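Long-range contacts in leucine aminopeptidase 1 (PDB 2HC9), which acts as a zinc-dependent aminopeptidase that releases N-terminal amino acids, preferably leucine, from peptides, and probably serves as a digestive enzyme: residues Ala115-Val120 / Val150-Leu155; Asp257-Gln262 / Asn331-Glu336. The protein carries 1 engineered substitution. All blocks are in the same frame, centred on the assembly; numbering follows the deposited sequence.

Interaction 1 of 2, residues Ala115-Val120 / Val150-Leu155; sequences AEYPDV and VVCDKL. With GOL (glycerol), chain R.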
loop_
_atom_site.group_PDB
_atom_site.type_symbol
_atom_site.label_atom_id
_atom_site.label_comp_id
_atom_site.label_asym_id
_atom_site.label_seq_id
_atom_site.Cartn_x
_atom_site.Cartn_y
_atom_site.Cartn_z
ATOM N N ALA A 115 -15.176 -22.100 -43.790
ATOM C CA ALA A 115 -14.084 -22.613 -42.970
ATOM C C ALA A 115 -13.710 -23.962 -43.504
ATOM O O ALA A 115 -14.577 -24.771 -43.857
ATOM C CB ALA A 115 -14.501 -22.697 -41.510
ATOM N N GLU A 116 -12.407 -24.207 -43.573
ATOM C CA GLU A 116 -11.869 -25.524 -43.856
ATOM C C GLU A 116 -12.170 -26.447 -42.701
ATOM O O GLU A 116 -12.345 -25.994 -41.573
ATOM C CB GLU A 116 -10.353 -25.447 -44.044
ATOM C CG GLU A 116 -9.928 -24.940 -45.403
ATOM C CD GLU A 116 -9.561 -26.061 -46.357
ATOM O OE1 GLU A 116 -10.481 -26.711 -46.896
ATOM O OE2 GLU A 116 -8.347 -26.283 -46.574
ATOM N N TYR A 117 -12.201 -27.744 -42.973
ATOM C CA TYR A 117 -12.648 -28.734 -41.996
ATOM C C TYR A 117 -11.951 -28.643 -40.626
ATOM O O TYR A 117 -12.614 -28.741 -39.590
ATOM C CB TYR A 117 -12.438 -30.116 -42.598
ATOM C CG TYR A 117 -13.186 -31.230 -41.967
ATOM C CD1 TYR A 117 -14.535 -31.115 -41.653
ATOM C CD2 TYR A 117 -12.540 -32.428 -41.706
ATOM C CE1 TYR A 117 -15.220 -32.174 -41.095
ATOM C CE2 TYR A 117 -13.201 -33.473 -41.146
ATOM C CZ TYR A 117 -14.523 -33.353 -40.846
ATOM O OH TYR A 117 -15.147 -34.436 -40.294
ATOM N N PRO A 118 -10.616 -28.474 -40.617
ATOM C CA PRO A 118 -9.958 -28.389 -39.309
ATOM C C PRO A 118 -10.310 -27.139 -38.490
ATOM O O PRO A 118 -10.057 -27.125 -37.286
ATOM C CB PRO A 118 -8.467 -28.371 -39.669
ATOM C CG PRO A 118 -8.384 -28.935 -41.062
ATOM C CD PRO A 118 -9.624 -28.396 -41.716
ATOM N N ASP A 119 -10.862 -26.108 -39.132
ATOM C CA ASP A 119 -11.216 -24.854 -38.459
ATOM C C ASP A 119 -12.644 -24.809 -37.952
ATOM O O ASP A 119 -12.962 -23.954 -37.131
ATOM C CB ASP A 119 -11.028 -23.663 -39.390
ATOM C CG ASP A 119 -9.541 -23.331 -39.639
ATOM O OD1 ASP A 119 -8.667 -23.897 -38.946
ATOM O OD2 ASP A 119 -9.265 -22.521 -40.540
ATOM N N VAL A 120 -13.516 -25.672 -38.480
ATOM C CA VAL A 120 -14.958 -25.498 -38.276
ATOM C C VAL A 120 -15.336 -25.453 -36.791
ATOM O O VAL A 120 -16.074 -24.556 -36.368
ATOM C CB VAL A 120 -15.784 -26.591 -38.990
ATOM C CG1 VAL A 120 -17.265 -26.497 -38.551
ATOM C CG2 VAL A 120 -15.637 -26.434 -40.518
ATOM N N VAL A 150 -22.387 -23.467 -42.252
ATOM C CA VAL A 150 -21.005 -23.785 -42.484
ATOM C C VAL A 150 -20.896 -24.253 -43.932
ATOM O O VAL A 150 -21.622 -25.163 -44.351
ATOM C CB VAL A 150 -20.522 -24.905 -41.553
ATOM C CG1 VAL A 150 -19.058 -25.208 -41.828
ATOM C CG2 VAL A 150 -20.734 -24.527 -40.075
ATOM N N VAL A 151 -19.986 -23.624 -44.670
ATOM C CA VAL A 151 -19.675 -24.013 -46.050
ATOM C C VAL A 151 -18.361 -24.789 -46.006
ATOM O O VAL A 151 -17.263 -24.202 -45.932
ATOM C CB VAL A 151 -19.514 -22.778 -46.950
ATOM C CG1 VAL A 151 -19.209 -23.206 -48.392
ATOM C CG2 VAL A 151 -20.782 -21.913 -46.903
ATOM N N CYS A 152 -18.491 -26.109 -45.999
ATOM C CA CYS A 152 -17.351 -27.009 -45.867
ATOM C C CYS A 152 -17.766 -28.364 -46.428
ATOM O O CYS A 152 -18.714 -28.971 -45.926
ATOM C CB CYS A 152 -16.931 -27.148 -44.393
ATOM S SG CYS A 152 -15.594 -28.361 -44.086
ATOM N N ASP A 153 -17.031 -28.828 -47.444
ATOM C CA ASP A 153 -17.299 -30.088 -48.162
ATOM C C ASP A 153 -17.483 -31.298 -47.250
ATOM O O ASP A 153 -18.403 -32.094 -47.427
ATOM C CB ASP A 153 -16.138 -30.409 -49.115
ATOM C CG ASP A 153 -16.085 -29.494 -50.318
ATOM O OD1 ASP A 153 -17.157 -29.085 -50.817
ATOM O OD2 ASP A 153 -14.957 -29.195 -50.778
ATOM N N LYS A 154 -16.570 -31.450 -46.300
ATOM C CA LYS A 154 -16.455 -32.677 -45.545
ATOM C C LYS A 154 -17.491 -32.775 -44.412
ATOM O O LYS A 154 -17.726 -33.856 -43.878
ATOM C CB LYS A 154 -15.037 -32.807 -44.987
ATOM C CG LYS A 154 -14.005 -33.219 -46.008
ATOM C CD LYS A 154 -12.636 -33.337 -45.374
ATOM C CE LYS A 154 -11.586 -33.691 -46.420
ATOM N NZ LYS A 154 -10.226 -33.888 -45.819
ATOM N N LEU A 155 -18.100 -31.656 -44.034
ATOM C CA LEU A 155 -19.035 -31.669 -42.906
ATOM C C LEU A 155 -20.250 -32.573 -43.154
ATOM O O LEU A 155 -20.843 -32.560 -44.235
ATOM C CB LEU A 155 -19.463 -30.243 -42.563
ATOM C CG LEU A 155 -19.985 -29.970 -41.153
ATOM C CD1 LEU A 155 -18.829 -29.913 -40.126
ATOM C CD2 LEU A 155 -20.755 -28.665 -41.174
HETATM C C1 GOL R . -10.080 -29.318 -45.811
HETATM O O1 GOL R . -9.522 -30.352 -45.024
HETATM C C2 GOL R . -11.591 -29.233 -45.608
HETATM O O2 GOL R . -11.974 -27.894 -45.591
HETATM C C3 GOL R . -12.364 -29.864 -46.755
HETATM O O3 GOL R . -13.723 -29.547 -46.586
#
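Y117 and V120 meet C152, K154 and L155 at the C-terminal ends of two neighbouring parallel strands, 108-114 and 145-151, of the mixed sheet in the N-terminal domain. No hydrogen bond joins the two segments directly, so side-chain packing does the work. K154 lays the root of its chain over one face of the Y117 ring in a CH-pi contact: CB stands 3.8 Å from the ring centroid, 12° off the normal. The lysine chain crosses the tyrosine at about a right angle. Y117 reaches this spot because its CG lies anti to the backbone N (chi1 -162°), which swings the ring across to the C152-L155 type I turn. On the way, CD1 comes within 3.8 Å of C152 SG, an oblique sulfur-aromatic contact. An alanine here in place of the tyrosine would remove the ring and would probably leave K154 CB without its aromatic platform and C152 SG less covered. Deeper in, V120 and V150 meet tip to tip, V120 CG2 lying 3.9 Å from V150 CG1, while V120 CG1 packs 4.1 Å from L155 CD1. L163 of helix 157-178 touches both V120 and L155 and extends this apolar layer. A glycerol, probably from the crystallisation liquor, lies at the outer side; its O2 accepts from Y117 N at 2.6 Å. Strand 108-114, helix 120-128 and strand 145-151 form a beta-alpha-beta crossover, and the packing of the loops after its two strands is in keeping with the alpha/beta architecture of the MACRO clan.

Interaction 2 of 2, residues Asp257-Gln262 / Asn331-Glu336; sequences DTGGLQ and NNTDAE. With ZN (zinc ion), chain B; ZN (zinc ion), chain C.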
loop_
_atom_site.group_PDB
_atom_site.type_symbol
_atom_site.label_atom_id
_atom_site.label_comp_id
_atom_site.label_asym_id
_atom_site.label_seq_id
_atom_site.Cartn_x
_atom_site.Cartn_y
_atom_site.Cartn_z
ATOM N N ASP A 257 -16.540 -16.379 -4.377
ATOM C CA ASP A 257 -15.355 -16.396 -3.523
ATOM C C ASP A 257 -15.116 -14.991 -2.925
ATOM O O ASP A 257 -14.597 -14.101 -3.598
ATOM C CB ASP A 257 -14.160 -16.828 -4.372
ATOM C CG ASP A 257 -12.948 -17.189 -3.534
ATOM O OD1 ASP A 257 -13.041 -17.171 -2.270
ATOM O OD2 ASP A 257 -11.915 -17.506 -4.170
ATOM N N THR A 258 -15.487 -14.797 -1.657
ATOM C CA THR A 258 -15.123 -13.559 -0.950
ATOM C C THR A 258 -13.647 -13.578 -0.514
ATOM O O THR A 258 -13.129 -12.561 -0.051
ATOM C CB THR A 258 -15.921 -13.380 0.350
ATOM O OG1 THR A 258 -15.559 -14.433 1.249
ATOM C CG2 THR A 258 -17.455 -13.408 0.097
ATOM N N GLY A 259 -12.999 -14.738 -0.652
ATOM C CA GLY A 259 -11.653 -14.973 -0.122
ATOM C C GLY A 259 -11.693 -15.677 1.243
ATOM O O GLY A 259 -10.696 -16.291 1.684
ATOM N N GLY A 260 -12.836 -15.569 1.926
ATOM C CA GLY A 260 -12.963 -16.077 3.295
ATOM C C GLY A 260 -12.431 -15.075 4.297
ATOM O O GLY A 260 -12.326 -13.879 4.000
ATOM N N LEU A 261 -12.087 -15.518 5.508
ATOM C CA LEU A 261 -11.615 -14.546 6.499
ATOM C C LEU A 261 -10.343 -13.801 6.080
ATOM O O LEU A 261 -10.153 -12.646 6.475
ATOM C CB LEU A 261 -11.465 -15.176 7.887
ATOM C CG LEU A 261 -12.757 -15.284 8.710
ATOM C CD1 LEU A 261 -12.536 -16.271 9.855
ATOM C CD2 LEU A 261 -13.216 -13.909 9.283
ATOM N N GLN A 262 -9.494 -14.428 5.261
ATOM C CA GLN A 262 -8.443 -13.682 4.560
ATOM C C GLN A 262 -9.072 -13.070 3.307
ATOM O O GLN A 262 -8.899 -13.544 2.178
ATOM C CB GLN A 262 -7.227 -14.557 4.240
ATOM C CG GLN A 262 -6.415 -14.857 5.516
ATOM C CD GLN A 262 -5.549 -16.070 5.351
ATOM O OE1 GLN A 262 -6.060 -17.189 5.255
ATOM N NE2 GLN A 262 -4.234 -15.868 5.325
ATOM N N ASN A 331 -3.392 -22.089 5.635
ATOM C CA ASN A 331 -2.824 -20.766 5.920
ATOM C C ASN A 331 -3.346 -19.685 4.984
ATOM O O ASN A 331 -2.955 -18.528 5.080
ATOM C CB ASN A 331 -1.284 -20.807 5.941
ATOM C CG ASN A 331 -0.681 -21.195 4.598
ATOM O OD1 ASN A 331 -1.293 -21.923 3.809
ATOM N ND2 ASN A 331 0.536 -20.712 4.335
ATOM N N ASN A 332 -4.218 -20.084 4.059
ATOM C CA ASN A 332 -4.821 -19.153 3.131
ATOM C C ASN A 332 -6.252 -19.591 2.797
ATOM O O ASN A 332 -6.473 -20.507 2.011
ATOM C CB ASN A 332 -3.967 -19.039 1.856
ATOM C CG ASN A 332 -4.471 -17.965 0.910
ATOM O OD1 ASN A 332 -5.529 -17.364 1.126
ATOM N ND2 ASN A 332 -3.720 -17.729 -0.148
ATOM N N THR A 333 -7.219 -18.924 3.404
ATOM C CA THR A 333 -8.634 -19.252 3.200
ATOM C C THR A 333 -9.090 -18.975 1.781
ATOM O O THR A 333 -10.118 -19.488 1.379
ATOM C CB THR A 333 -9.572 -18.477 4.163
ATOM O OG1 THR A 333 -9.468 -17.066 3.901
ATOM C CG2 THR A 333 -9.202 -18.788 5.632
ATOM N N ASP A 334 -8.333 -18.153 1.043
ATOM C CA ASP A 334 -8.640 -17.835 -0.375
ATOM C C ASP A 334 -8.004 -18.869 -1.331
ATOM O O ASP A 334 -8.225 -18.834 -2.552
ATOM C CB ASP A 334 -8.114 -16.431 -0.681
ATOM C CG ASP A 334 -8.726 -15.807 -1.929
ATOM O OD1 ASP A 334 -9.637 -16.387 -2.571
ATOM O OD2 ASP A 334 -8.295 -14.696 -2.267
ATOM N N ALA A 335 -7.211 -19.787 -0.789
ATOM C CA ALA A 335 -6.676 -20.900 -1.587
ATOM C C ALA A 335 -7.624 -22.096 -1.353
ATOM O O ALA A 335 -7.204 -23.213 -0.932
ATOM C CB ALA A 335 -5.224 -21.215 -1.139
ATOM N N GLU A 336 -8.914 -21.847 -1.615
ATOM C CA GLU A 336 -9.984 -22.786 -1.232
ATOM C C GLU A 336 -10.324 -23.787 -2.341
ATOM O O GLU A 336 -10.762 -24.929 -2.062
ATOM C CB GLU A 336 -11.241 -22.020 -0.749
ATOM C CG GLU A 336 -12.251 -21.657 -1.874
ATOM C CD GLU A 336 -11.699 -20.619 -2.828
ATOM O OE1 GLU A 336 -12.076 -20.621 -4.022
ATOM O OE2 GLU A 336 -10.872 -19.790 -2.403
HETATM ZN ZN ZN B . -10.141 -18.146 -3.356
HETATM ZN ZN ZN C . -11.508 -19.557 -5.686
HETATM O O HOH W 1 -7.559 -12.896 -0.220
HETATM O O HOH W 2 -9.638 -18.759 -5.220
#
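G259 and D334 bring their CA atoms to 4.2 Å of each other where two irregular loops run in opposite directions, the second folded into a type I turn from N332 to A335. T333 points its hydroxyl at the first loop: with chi1 at 63°, OG1 sits between the backbone N and carbonyl carbon, donates to G259 O at 2.7 Å and accepts from Q262 N at 3.0 Å. A side chain on G260 would run into that same hydroxyl. Q262 answers with its amide. OE1 takes the T333 N-H at 2.8 Å from above the carbonyl plane, and NE2 donates a hydrogen bond to N331 O at 3.0 Å, while also bonding K266 O of a second subunit. The loops frame the two-zinc site of the M17 aminopeptidases. D257 OD2 bridges the metals unequally, 2.0 Å from one zinc and 2.6 Å from the other. E336 arrives from the opposite direction, its carboxylate turned 68° against that of D257, and binds the first zinc through OE2 and the second through OE1. D334 grips the first zinc twice, by OD1 and its backbone O, and its OD2 is salt-bridged to K264, a predicted active-site residue. A water spans both ions, and K252 and D275 complete the second zinc's shell. The other D257 oxygen, OD1, accepts from G259 N, which lies above the carboxylate plane, in an Asx turn, and also from N307 ND2.

From the N terminus, the chain first builds the N-terminal domain, where interaction 1 closes a loop of 29 intervening residues by bringing the end of strand 145-151 beside the loop after strand 108-114. Helix 157-178 follows, and the chain moves into the catalytic domain. There interaction 2 closes a longer excursion of 68 residues, joining the loop after strand 256-257 to the one that precedes helix 337-350. The first contact is finished before the second begins, so they neither nest nor cross. They lie on opposite sides of the chain's centre, with their own centres 46 Å apart and nearest atoms about 33 Å apart.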